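Local coordinates for protein M32 carboxypeptidase (Pyrococcus furiosus, PDB 1KA2) that releases amino acids one after another from the C-terminus of peptides, with broad specificity, as a cobalt-dependent homodimeric metallocarboxypeptidase of the M32 family, at residues Thr267-Gly272 / Ile297-Ser302; Ala274-Gln279 / Glu462-Trp467. All blocks are in the same frame, centred on the assembly; numbering follows the deposited sequence.

Interaction 1 (Thr267-Gly272 / Ile297-Ser302); sequences TVHEFG and IHESQS. With MG (magnesium ion), chain B.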
ATOM      1  N   THR A 267     -20.380   7.262   3.145  1.00 32.83           N
ATOM      2  CA  THR A 267     -19.819   6.821   1.869  1.00 32.52           C
ATOM      3  C   THR A 267     -20.018   7.929   0.821  1.00 31.07           C
ATOM      4  O   THR A 267     -19.104   8.257   0.046  1.00 28.00           O
ATOM      5  CB  THR A 267     -20.494   5.512   1.381  1.00 32.90           C
ATOM      6  OG1 THR A 267     -20.356   4.491   2.382  1.00 35.08           O
ATOM      7  CG2 THR A 267     -19.836   5.018   0.101  1.00 32.77           C
ATOM      8  N   VAL A 268     -21.218   8.508   0.825  1.00 28.42           N
ATOM      9  CA  VAL A 268     -21.575   9.585  -0.093  1.00 28.10           C
ATOM     10  C   VAL A 268     -20.662  10.777   0.183  1.00 27.94           C
ATOM     11  O   VAL A 268     -20.107  11.381  -0.743  1.00 26.51           O
ATOM     12  CB  VAL A 268     -23.049   9.996   0.099  1.00 27.69           C
ATOM     13  CG1 VAL A 268     -23.442  11.069  -0.915  1.00 30.01           C
ATOM     14  CG2 VAL A 268     -23.937   8.782  -0.047  1.00 27.48           C
ATOM     15  N   HIS A 269     -20.503  11.101   1.463  1.00 28.51           N
ATOM     16  CA  HIS A 269     -19.632  12.208   1.885  1.00 29.24           C
ATOM     17  C   HIS A 269     -18.260  11.996   1.252  1.00 28.77           C
ATOM     18  O   HIS A 269     -17.768  12.847   0.515  1.00 29.02           O
ATOM     19  CB  HIS A 269     -19.490  12.224   3.414  1.00 30.14           C
ATOM     20  CG  HIS A 269     -18.612  13.324   3.937  1.00 32.96           C
ATOM     21  ND1 HIS A 269     -19.081  14.596   4.186  1.00 32.36           N
ATOM     22  CD2 HIS A 269     -17.300  13.332   4.281  1.00 31.95           C
ATOM     23  CE1 HIS A 269     -18.099  15.339   4.666  1.00 34.28           C
ATOM     24  NE2 HIS A 269     -17.006  14.597   4.734  1.00 35.37           N
ATOM     25  N   GLU A 270     -17.642  10.848   1.527  1.00 29.35           N
ATOM     26  CA  GLU A 270     -16.329  10.571   0.960  1.00 28.17           C
ATOM     27  C   GLU A 270     -16.357  10.563  -0.567  1.00 26.64           C
ATOM     28  O   GLU A 270     -15.400  10.979  -1.202  1.00 28.25           O
ATOM     29  CB  GLU A 270     -15.772   9.245   1.492  1.00 29.77           C
ATOM     30  CG  GLU A 270     -15.517   9.210   3.018  1.00 31.78           C
ATOM     31  CD  GLU A 270     -14.824  10.467   3.565  1.00 29.86           C
ATOM     32  OE1 GLU A 270     -13.815  10.923   2.982  1.00 30.15           O
ATOM     33  OE2 GLU A 270     -15.293  10.985   4.596  1.00 29.36           O
ATOM     34  N   PHE A 271     -17.446  10.090  -1.167  1.00 28.38           N
ATOM     35  CA  PHE A 271     -17.524  10.093  -2.628  1.00 27.75           C
ATOM     36  C   PHE A 271     -17.326  11.522  -3.134  1.00 28.95           C
ATOM     37  O   PHE A 271     -16.660  11.752  -4.157  1.00 30.39           O
ATOM     38  CB  PHE A 271     -18.889   9.576  -3.106  1.00 29.04           C
ATOM     39  CG  PHE A 271     -19.169   9.873  -4.556  1.00 29.71           C
ATOM     40  CD1 PHE A 271     -18.607   9.094  -5.563  1.00 29.93           C
ATOM     41  CD2 PHE A 271     -19.942  10.978  -4.913  1.00 30.53           C
ATOM     42  CE1 PHE A 271     -18.802   9.412  -6.910  1.00 30.09           C
ATOM     43  CE2 PHE A 271     -20.145  11.308  -6.255  1.00 31.38           C
ATOM     44  CZ  PHE A 271     -19.571  10.521  -7.258  1.00 30.94           C
ATOM     45  N   GLY A 272     -17.913  12.481  -2.417  1.00 27.78           N
ATOM     46  CA  GLY A 272     -17.802  13.877  -2.809  1.00 28.50           C
ATOM     47  C   GLY A 272     -16.366  14.353  -2.852  1.00 30.97           C
ATOM     48  O   GLY A 272     -15.982  15.143  -3.719  1.00 29.35           O
ATOM     49  N   ILE A 297     -12.685  23.969   0.420  1.00 28.96           N
ATOM     50  CA  ILE A 297     -13.292  23.661  -0.874  1.00 30.32           C
ATOM     51  C   ILE A 297     -13.584  22.156  -0.909  1.00 31.31           C
ATOM     52  O   ILE A 297     -14.595  21.724  -1.463  1.00 32.68           O
ATOM     53  CB  ILE A 297     -12.364  24.043  -2.060  1.00 30.88           C
ATOM     54  CG1 ILE A 297     -12.003  25.530  -1.963  1.00 31.76           C
ATOM     55  CG2 ILE A 297     -13.065  23.757  -3.399  1.00 31.57           C
ATOM     56  CD1 ILE A 297     -13.200  26.452  -1.995  1.00 28.31           C
ATOM     57  N   HIS A 298     -12.702  21.350  -0.312  1.00 30.38           N
ATOM     58  CA  HIS A 298     -12.924  19.902  -0.315  1.00 30.74           C
ATOM     59  C   HIS A 298     -14.198  19.561   0.442  1.00 28.70           C
ATOM     60  O   HIS A 298     -14.996  18.755  -0.014  1.00 27.61           O
ATOM     61  CB  HIS A 298     -11.734  19.149   0.287  1.00 29.47           C
ATOM     62  CG  HIS A 298     -11.095  18.184  -0.667  1.00 33.21           C
ATOM     63  ND1 HIS A 298     -11.710  17.019  -1.074  1.00 32.86           N
ATOM     64  CD2 HIS A 298      -9.905  18.226  -1.314  1.00 32.45           C
ATOM     65  CE1 HIS A 298     -10.926  16.384  -1.929  1.00 32.05           C
ATOM     66  NE2 HIS A 298      -9.826  17.096  -2.092  1.00 29.23           N
ATOM     67  N   GLU A 299     -14.405  20.189   1.592  1.00 28.85           N
ATOM     68  CA  GLU A 299     -15.615  19.933   2.359  1.00 28.14           C
ATOM     69  C   GLU A 299     -16.865  20.509   1.688  1.00 27.84           C
ATOM     70  O   GLU A 299     -17.984  20.165   2.058  1.00 26.93           O
ATOM     71  CB  GLU A 299     -15.455  20.467   3.784  1.00 29.97           C
ATOM     72  CG  GLU A 299     -14.629  19.523   4.663  1.00 30.90           C
ATOM     73  CD  GLU A 299     -15.397  18.281   5.075  1.00 32.87           C
ATOM     74  OE1 GLU A 299     -16.206  18.322   6.010  1.00 30.16           O
ATOM     75  OE2 GLU A 299     -15.226  17.222   4.468  1.00 35.26           O
ATOM     76  N   SER A 300     -16.690  21.390   0.710  1.00 26.37           N
ATOM     77  CA  SER A 300     -17.872  21.906   0.018  1.00 29.94           C
ATOM     78  C   SER A 300     -18.368  20.800  -0.922  1.00 29.50           C
ATOM     79  O   SER A 300     -19.549  20.718  -1.244  1.00 30.07           O
ATOM     80  CB  SER A 300     -17.544  23.174  -0.791  1.00 29.43           C
ATOM     81  OG  SER A 300     -16.750  22.886  -1.927  1.00 27.28           O
ATOM     82  N   GLN A 301     -17.451  19.937  -1.351  1.00 30.87           N
ATOM     83  CA  GLN A 301     -17.800  18.849  -2.255  1.00 31.87           C
ATOM     84  C   GLN A 301     -18.395  17.679  -1.497  1.00 33.64           C
ATOM     85  O   GLN A 301     -19.431  17.138  -1.893  1.00 34.64           O
ATOM     86  CB  GLN A 301     -16.565  18.407  -3.038  1.00 32.10           C
ATOM     87  CG  GLN A 301     -16.016  19.519  -3.895  1.00 33.22           C
ATOM     88  CD  GLN A 301     -17.076  20.089  -4.824  1.00 35.27           C
ATOM     89  OE1 GLN A 301     -17.523  19.423  -5.757  1.00 34.60           O
ATOM     90  NE2 GLN A 301     -17.497  21.321  -4.556  1.00 33.58           N
ATOM     91  N   SER A 302     -17.749  17.293  -0.400  1.00 33.11           N
ATOM     92  CA  SER A 302     -18.246  16.182   0.399  1.00 33.20           C
ATOM     93  C   SER A 302     -19.633  16.506   0.960  1.00 33.20           C
ATOM     94  O   SER A 302     -20.516  15.653   0.958  1.00 33.14           O
ATOM     95  CB  SER A 302     -17.284  15.873   1.552  1.00 30.47           C
ATOM     96  OG  SER A 302     -17.156  16.977   2.438  1.00 31.00           O
TER
HETATM   97 MG    MG B 501     -14.748  15.147   4.718  1.00 36.05          MG
HETATM   98  O   HOH W   1     -14.029  13.141   5.241  1.00 35.72           O
HETATM   99  O   HOH W   2     -17.692  16.603  -5.609  1.00 30.95           O
HETATM  100  O   HOH W   3     -12.800  15.724   5.464  1.00 37.81           O
HETATM  101  O   HOH W   4     -15.264  15.533   6.853  1.00 33.55           O
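H269 and E299 meet at the magnesium ion: H269 NE2 binds it at 2.3 Å and E299 OE2 at 2.1 Å. H273 and three waters complete the shell, at the site that holds the catalytic cobalt in the active enzyme. The two side chains cross at about a right angle, with imidazole and carboxylate planes 61° apart. With CG anti to the backbone N (chi1 180°), the H269 ring reaches the metal, while its ND1 is hydrogen-bonded to E306. E270, the predicted proton donor/acceptor of the HEXXH motif, accepts a 2.6 Å hydrogen bond at OE2 from one metal-bound water.

S302 forms the second shell. Its CB lies 3.3 Å from the H269 ring centroid, over the face, and its OG donates to E299 OE2 at 2.8 Å from above the carboxylate plane. An alanine here would keep the CB packing but is likely to leave E299 OE2 without this donor and its carboxylate freer to turn.

One turn on from H269, G272 CA comes within 4.0 Å of S302 CA, where a side chain on G272 would clash. A water donates to G272 O and Q301 OE1, the latter also hydrogen-bonded to H465. The axes of 267-272 and 297-302 approach to 7.9 Å, their N-to-C directions 134° apart; helix 209-223 packs against T267, V268 and F271, and helix 421-440 against E299, S300 and Q301.

Interaction 2 (Ala274-Gln279 / Glu462-Trp467); sequences ALYELQ and EKIHRW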
ATOM      1  N   ALA A 274     -13.752  12.339  -3.272  1.00 29.88           N
ATOM      2  CA  ALA A 274     -13.132  11.563  -4.347  1.00 30.82           C
ATOM      3  C   ALA A 274     -13.390  12.086  -5.758  1.00 30.23           C
ATOM      4  O   ALA A 274     -12.447  12.257  -6.538  1.00 31.31           O
ATOM      5  CB  ALA A 274     -13.572  10.102  -4.238  1.00 27.79           C
ATOM      6  N   LEU A 275     -14.659  12.340  -6.087  1.00 32.34           N
ATOM      7  CA  LEU A 275     -15.028  12.836  -7.418  1.00 29.80           C
ATOM      8  C   LEU A 275     -14.150  14.029  -7.742  1.00 29.98           C
ATOM      9  O   LEU A 275     -13.631  14.168  -8.853  1.00 31.59           O
ATOM     10  CB  LEU A 275     -16.505  13.255  -7.457  1.00 30.09           C
ATOM     11  CG  LEU A 275     -17.000  13.823  -8.799  1.00 30.13           C
ATOM     12  CD1 LEU A 275     -17.040  12.708  -9.834  1.00 28.91           C
ATOM     13  CD2 LEU A 275     -18.380  14.423  -8.644  1.00 28.24           C
ATOM     14  N   TYR A 276     -13.978  14.881  -6.744  1.00 28.53           N
ATOM     15  CA  TYR A 276     -13.155  16.073  -6.857  1.00 28.49           C
ATOM     16  C   TYR A 276     -11.737  15.725  -7.336  1.00 28.36           C
ATOM     17  O   TYR A 276     -11.221  16.294  -8.303  1.00 27.21           O
ATOM     18  CB  TYR A 276     -13.113  16.750  -5.489  1.00 27.79           C
ATOM     19  CG  TYR A 276     -12.428  18.092  -5.418  1.00 29.99           C
ATOM     20  CD1 TYR A 276     -11.779  18.652  -6.522  1.00 29.31           C
ATOM     21  CD2 TYR A 276     -12.464  18.823  -4.235  1.00 29.42           C
ATOM     22  CE1 TYR A 276     -11.186  19.926  -6.437  1.00 31.36           C
ATOM     23  CE2 TYR A 276     -11.885  20.074  -4.138  1.00 31.92           C
ATOM     24  CZ  TYR A 276     -11.248  20.629  -5.227  1.00 32.44           C
ATOM     25  OH  TYR A 276     -10.675  21.882  -5.074  1.00 30.53           O
ATOM     26  N   GLU A 277     -11.102  14.786  -6.653  1.00 29.08           N
ATOM     27  CA  GLU A 277      -9.751  14.390  -7.023  1.00 29.77           C
ATOM     28  C   GLU A 277      -9.767  13.612  -8.335  1.00 31.36           C
ATOM     29  O   GLU A 277      -8.840  13.690  -9.140  1.00 31.82           O
ATOM     30  CB  GLU A 277      -9.145  13.547  -5.907  1.00 27.41           C
ATOM     31  CG  GLU A 277      -8.870  14.329  -4.642  1.00 29.75           C
ATOM     32  CD  GLU A 277      -7.821  15.413  -4.843  1.00 32.41           C
ATOM     33  OE1 GLU A 277      -6.927  15.227  -5.704  1.00 35.46           O
ATOM     34  OE2 GLU A 277      -7.879  16.443  -4.134  1.00 31.69           O
ATOM     35  N   LEU A 278     -10.846  12.871  -8.534  1.00 32.77           N
ATOM     36  CA  LEU A 278     -11.046  12.068  -9.726  1.00 34.41           C
ATOM     37  C   LEU A 278     -11.215  12.958 -10.954  1.00 35.47           C
ATOM     38  O   LEU A 278     -10.707  12.646 -12.028  1.00 33.41           O
ATOM     39  CB  LEU A 278     -12.294  11.203  -9.533  1.00 36.04           C
ATOM     40  CG  LEU A 278     -12.190   9.688  -9.735  1.00 39.61           C
ATOM     41  CD1 LEU A 278     -10.875   9.185  -9.232  1.00 39.31           C
ATOM     42  CD2 LEU A 278     -13.342   8.991  -9.008  1.00 40.82           C
ATOM     43  N   GLN A 279     -11.923  14.075 -10.792  1.00 36.00           N
ATOM     44  CA  GLN A 279     -12.164  14.974 -11.914  1.00 36.65           C
ATOM     45  C   GLN A 279     -11.126  16.075 -12.037  1.00 37.38           C
ATOM     46  O   GLN A 279     -11.445  17.220 -12.340  1.00 38.43           O
ATOM     47  CB  GLN A 279     -13.574  15.563 -11.816  1.00 36.13           C
ATOM     48  CG  GLN A 279     -14.642  14.472 -11.798  1.00 35.44           C
ATOM     49  CD  GLN A 279     -16.023  14.964 -12.184  1.00 32.99           C
ATOM     50  OE1 GLN A 279     -16.674  14.375 -13.045  1.00 34.52           O
ATOM     51  NE2 GLN A 279     -16.481  16.030 -11.543  1.00 30.08           N
ATOM     52  N   GLU A 462     -16.249  21.602 -14.266  1.00 39.40           N
ATOM     53  CA  GLU A 462     -15.975  22.886 -14.898  1.00 40.44           C
ATOM     54  C   GLU A 462     -15.862  24.035 -13.915  1.00 39.75           C
ATOM     55  O   GLU A 462     -14.998  24.902 -14.066  1.00 39.40           O
ATOM     56  CB  GLU A 462     -17.071  23.225 -15.910  1.00 44.52           C
ATOM     57  CG  GLU A 462     -16.721  22.886 -17.343  1.00 49.45           C
ATOM     58  CD  GLU A 462     -15.481  23.614 -17.823  1.00 50.33           C
ATOM     59  OE1 GLU A 462     -15.446  24.866 -17.739  1.00 49.82           O
ATOM     60  OE2 GLU A 462     -14.544  22.929 -18.287  1.00 52.63           O
ATOM     61  N   LYS A 463     -16.734  24.052 -12.914  1.00 37.68           N
ATOM     62  CA  LYS A 463     -16.710  25.142 -11.946  1.00 38.24           C
ATOM     63  C   LYS A 463     -15.622  25.032 -10.881  1.00 37.35           C
ATOM     64  O   LYS A 463     -14.936  26.012 -10.591  1.00 36.83           O
ATOM     65  CB  LYS A 463     -18.082  25.275 -11.267  1.00 37.53           C
ATOM     66  CG  LYS A 463     -19.220  25.684 -12.194  1.00 40.11           C
ATOM     67  CD  LYS A 463     -18.932  27.021 -12.857  1.00 43.34           C
ATOM     68  CE  LYS A 463     -20.178  27.637 -13.495  1.00 45.65           C
ATOM     69  NZ  LYS A 463     -20.682  26.867 -14.667  1.00 47.37           N
ATOM     70  N   ILE A 464     -15.439  23.839 -10.319  1.00 37.31           N
ATOM     71  CA  ILE A 464     -14.457  23.648  -9.248  1.00 36.36           C
ATOM     72  C   ILE A 464     -13.259  22.725  -9.510  1.00 37.03           C
ATOM     73  O   ILE A 464     -12.105  23.152  -9.445  1.00 38.96           O
ATOM     74  CB  ILE A 464     -15.144  23.102  -7.975  1.00 35.36           C
ATOM     75  CG1 ILE A 464     -16.366  23.953  -7.607  1.00 35.24           C
ATOM     76  CG2 ILE A 464     -14.145  23.061  -6.838  1.00 34.23           C
ATOM     77  CD1 ILE A 464     -16.058  25.407  -7.326  1.00 35.44           C
ATOM     78  N   HIS A 465     -13.551  21.458  -9.788  1.00 34.04           N
ATOM     79  CA  HIS A 465     -12.544  20.412  -9.984  1.00 33.24           C
ATOM     80  C   HIS A 465     -11.348  20.600 -10.930  1.00 33.57           C
ATOM     81  O   HIS A 465     -10.197  20.557 -10.490  1.00 31.83           O
ATOM     82  CB  HIS A 465     -13.263  19.107 -10.342  1.00 29.60           C
ATOM     83  CG  HIS A 465     -14.345  18.729  -9.370  1.00 30.42           C
ATOM     84  ND1 HIS A 465     -15.187  17.655  -9.570  1.00 29.96           N
ATOM     85  CD2 HIS A 465     -14.712  19.279  -8.187  1.00 26.35           C
ATOM     86  CE1 HIS A 465     -16.025  17.559  -8.551  1.00 28.30           C
ATOM     87  NE2 HIS A 465     -15.758  18.533  -7.700  1.00 26.40           N
ATOM     88  N   ARG A 466     -11.608  20.788 -12.220  1.00 34.86           N
ATOM     89  CA  ARG A 466     -10.525  20.917 -13.192  1.00 36.51           C
ATOM     90  C   ARG A 466      -9.486  21.966 -12.845  1.00 37.25           C
ATOM     91  O   ARG A 466      -8.357  21.903 -13.326  1.00 37.68           O
ATOM     92  CB  ARG A 466     -11.083  21.219 -14.584  1.00 36.87           C
ATOM     93  CG  ARG A 466     -11.817  22.553 -14.686  1.00 39.15           C
ATOM     94  CD  ARG A 466     -12.130  22.898 -16.144  1.00 41.07           C
ATOM     95  NE  ARG A 466     -10.899  23.086 -16.907  1.00 46.24           N
ATOM     96  CZ  ARG A 466     -10.845  23.348 -18.210  1.00 48.29           C
ATOM     97  NH1 ARG A 466     -11.961  23.458 -18.926  1.00 47.64           N
ATOM     98  NH2 ARG A 466      -9.666  23.499 -18.798  1.00 49.71           N
ATOM     99  N   TRP A 467      -9.862  22.928 -12.008  1.00 36.46           N
ATOM    100  CA  TRP A 467      -8.944  23.993 -11.639  1.00 36.97           C
ATOM    101  C   TRP A 467      -7.862  23.582 -10.644  1.00 35.77           C
ATOM    102  O   TRP A 467      -6.868  24.294 -10.479  1.00 35.17           O
ATOM    103  CB  TRP A 467      -9.732  25.198 -11.109  1.00 38.10           C
ATOM    104  CG  TRP A 467     -10.739  25.686 -12.110  1.00 40.58           C
ATOM    105  CD1 TRP A 467     -12.091  25.779 -11.940  1.00 40.11           C
ATOM    106  CD2 TRP A 467     -10.480  26.053 -13.473  1.00 40.15           C
ATOM    107  NE1 TRP A 467     -12.688  26.168 -13.114  1.00 39.50           N
ATOM    108  CE2 TRP A 467     -11.722  26.344 -14.069  1.00 40.16           C
ATOM    109  CE3 TRP A 467      -9.318  26.158 -14.245  1.00 44.51           C
ATOM    110  CZ2 TRP A 467     -11.839  26.736 -15.409  1.00 42.96           C
ATOM    111  CZ3 TRP A 467      -9.434  26.550 -15.583  1.00 44.80           C
ATOM    112  CH2 TRP A 467     -10.688  26.832 -16.147  1.00 43.73           C
TER
HETATM  113  O   HOH W   5     -10.075  23.197  -7.360  1.00 31.57           O
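Three residues of 274-279 surround the imidazole of H465: Y276 over a face, Q279 at the edge and L275 beside CE1. Y276 CA sits almost squarely above the ring, 3.6 Å from its centroid, a CH-pi contact made by backbone rather than by the phenol. The phenol ring runs nearly parallel to the imidazole, planes at 19°, but is slid so far along that the two barely overlap; the nearest atoms are Y276 CD1 and H465 CD2, 3.4 Å apart. Y276 CG is anti to the backbone N, which lays the phenol alongside H465 and brings it against I464, whose CG2 lies 4.1 Å from Y276 CZ.

The contact joins the C-terminal end of the helix bearing the HEXXH motif to the last part of helix 454-465, where a wider pi-type turn spans 462-465. Q279, the first residue to leave helical geometry, brings its amide to H465: NE2 donates to ND1 at 2.9 Å in a nearly straight bond, 165° at the hydrogen. The acceptor lies in the amide plane, although amide and ring planes are 65° apart. The same NE2 also donates to K457 O, and H465 NE2 is hydrogen-bonded to Q301, which leaves the buried imidazole held at both nitrogens and fixed in rotation. At the far end of the phenol, a water accepts from Y276 OH at 2.7 Å and donates to I464 O at 2.9 Å, and V293 N donates to the same hydroxyl.

From the N terminus, helix 261-278 supplies first 267-272 and then 274-279. Interaction 1 closes a short loop of 24 residues back to helix 295-309. Interaction 2 opens within that loop and closes only after 182 residues, at 462-467, so the two cross along the chain. Their centres lie 11 Å apart, and side chains join them directly: H298 NE2 and E277 OE2 are 2.9 Å apart, a probable hydrogen bond, and I297 CG2 packs on Y276 OH at 3.5 Å. Helix 261-278 is thus tied to helix 295-309 at the metal and to helix 454-465 further along.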